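Long-range contact in endoglucanase (Clostridium thermocellum, PDB 2YIK), which probably hydrolyses internal beta-1,4-glucosidic bonds of cellulose as a family 9 glycoside hydrolase: residues Q366-D370 and I402-Y406. Numbering follows the deposited sequence.
Sequences QDLLD and IALVY
Ile-402 meets Leu-369 and Leu-368 through its CG2 methyl, which lies 4.1 Å from CD2 of Leu-369 and 4.3 Å from CD2 of Leu-368. Beta-branching suits this position: with CG2 anti to the backbone N, that methyl is turned to helix 363-373, while the longer CG1-CD1 arm leads away from it. Next comes Ala-403, whose short side chain leaves the helix backbone accessible to a neighbour. Leu-369 exploits this, bringing CD2 to 3.6 Å from the CA of Ala-403 and also against its CB. Both methyls of Leu-369 lie close to that CA, and CD1 continues to Tyr-406, 3.6 Å from that residue's CB. Tyr-406 stands one turn beyond Ile-402, whose carbonyl O accepts its backbone N-H. Its CG is anti to the backbone N (chi1 -177°), which carries the ring out to Gln-366. There the extended glutamine chain passes the phenol end, with NE2 4.0 Å from OH, too far for a hydrogen bond; amide and ring planes are inclined by 48°. A long, amphipathic aromatic fits here, its CB end in apolar packing and its hydroxyl beside an amide at the partly exposed margin. No hydrogen bond joins the segments; the contact rests on van der Waals packing, chiefly of Leu-369. The segment axes approach to 10.5 Å and run at 129°, closer to antiparallel than parallel. Tyr-417 of helix 416-428 touches Gln-366, Leu-369 and Ala-403 and packs edge-to-face with Tyr-406, whose ring also meets Trp-362 edge-to-face and stacks with His-410. Ile-402 also packs on Trp-136 of helix 124-140 and Cys-327 of helix 322-336, within the (alpha/alpha)6 barrel fold characteristic of family 9 catalytic domains.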
loop_
_atom_site.group_PDB
_atom_site.type_symbol
_atom_site.label_atom_id
_atom_site.label_comp_id
_atom_site.label_asym_id
_atom_site.label_seq_id
_atom_site.Cartn_x
_atom_site.Cartn_y
_atom_site.Cartn_z
ATOM N N GLN A 366 -5.786 -1.836 20.808
ATOM C CA GLN A 366 -5.012 -1.823 22.040
ATOM C C GLN A 366 -4.565 -3.265 22.287
ATOM O O GLN A 366 -3.449 -3.513 22.750
ATOM C CB GLN A 366 -5.849 -1.314 23.219
ATOM C CG GLN A 366 -5.055 -1.227 24.518
ATOM C CD GLN A 366 -5.901 -0.831 25.720
ATOM O OE1 GLN A 366 -5.442 -0.899 26.860
ATOM N NE2 GLN A 366 -7.136 -0.418 25.471
ATOM N N ASP A 367 -5.443 -4.214 21.966
ATOM C CA ASP A 367 -5.134 -5.635 22.123
ATOM C C ASP A 367 -4.042 -6.057 21.142
ATOM O O ASP A 367 -3.152 -6.833 21.482
ATOM C CB ASP A 367 -6.378 -6.490 21.873
ATOM C CG ASP A 367 -7.376 -6.417 23.009
ATOM O OD1 ASP A 367 -7.081 -5.751 24.023
ATOM O OD2 ASP A 367 -8.456 -7.032 22.893
ATOM N N LEU A 368 -4.130 -5.553 19.915
ATOM C CA LEU A 368 -3.150 -5.865 18.884
ATOM C C LEU A 368 -1.778 -5.359 19.318
ATOM O O LEU A 368 -0.775 -6.071 19.232
ATOM C CB LEU A 368 -3.539 -5.193 17.569
ATOM C CG LEU A 368 -2.517 -5.253 16.434
ATOM C CD1 LEU A 368 -2.352 -6.701 15.963
ATOM C CD2 LEU A 368 -2.982 -4.344 15.293
ATOM N N LEU A 369 -1.750 -4.117 19.789
ATOM C CA LEU A 369 -0.513 -3.496 20.230
ATOM C C LEU A 369 0.083 -4.118 21.489
ATOM O O LEU A 369 1.301 -4.201 21.615
ATOM C CB LEU A 369 -0.724 -1.988 20.413
ATOM C CG LEU A 369 -0.917 -1.232 19.093
ATOM C CD1 LEU A 369 -1.252 0.226 19.374
ATOM C CD2 LEU A 369 0.351 -1.333 18.248
ATOM N N ASP A 370 -0.763 -4.547 22.422
ATOM C CA ASP A 370 -0.253 -5.188 23.635
ATOM C C ASP A 370 0.412 -6.491 23.212
ATOM O O ASP A 370 1.420 -6.905 23.778
ATOM C CB ASP A 370 -1.377 -5.524 24.621
ATOM C CG ASP A 370 -1.888 -4.306 25.370
ATOM O OD1 ASP A 370 -1.147 -3.303 25.474
ATOM O OD2 ASP A 370 -3.032 -4.360 25.868
ATOM N N ILE A 402 0.801 1.414 13.292
ATOM C CA ILE A 402 -0.389 1.356 14.143
ATOM C C ILE A 402 -0.059 1.878 15.535
ATOM O O ILE A 402 -0.853 2.587 16.142
ATOM C CB ILE A 402 -0.948 -0.087 14.272
ATOM C CG1 ILE A 402 -1.370 -0.606 12.894
ATOM C CG2 ILE A 402 -2.115 -0.113 15.266
ATOM C CD1 ILE A 402 -2.498 0.154 12.285
ATOM N N ALA A 403 1.120 1.530 16.037
ATOM C CA ALA A 403 1.534 1.979 17.362
ATOM C C ALA A 403 1.601 3.508 17.439
ATOM O O ALA A 403 1.139 4.113 18.408
ATOM C CB ALA A 403 2.891 1.383 17.711
ATOM N N LEU A 404 2.181 4.121 16.411
ATOM C CA LEU A 404 2.336 5.571 16.351
ATOM C C LEU A 404 1.005 6.295 16.121
ATOM O O LEU A 404 0.796 7.394 16.626
ATOM C CB LEU A 404 3.357 5.919 15.268
ATOM C CG LEU A 404 4.730 5.310 15.607
ATOM C CD1 LEU A 404 5.569 5.129 14.356
ATOM C CD2 LEU A 404 5.429 6.201 16.624
ATOM N N VAL A 405 0.106 5.670 15.367
ATOM C CA VAL A 405 -1.206 6.254 15.115
ATOM C C VAL A 405 -2.032 6.225 16.415
ATOM O O VAL A 405 -2.753 7.174 16.732
ATOM C CB VAL A 405 -1.953 5.480 13.993
ATOM C CG1 VAL A 405 -3.442 5.823 14.008
ATOM C CG2 VAL A 405 -1.345 5.831 12.641
ATOM N N TYR A 406 -1.911 5.138 17.173
ATOM C CA TYR A 406 -2.644 5.013 18.431
ATOM C C TYR A 406 -2.207 6.107 19.404
ATOM O O TYR A 406 -3.046 6.765 20.030
ATOM C CB TYR A 406 -2.397 3.646 19.077
ATOM C CG TYR A 406 -3.184 3.424 20.352
ATOM C CD1 TYR A 406 -2.709 3.886 21.580
ATOM C CD2 TYR A 406 -4.409 2.762 20.330
ATOM C CE1 TYR A 406 -3.436 3.695 22.751
ATOM C CE2 TYR A 406 -5.142 2.561 21.493
ATOM C CZ TYR A 406 -4.650 3.027 22.700
ATOM O OH TYR A 406 -5.356 2.808 23.863
#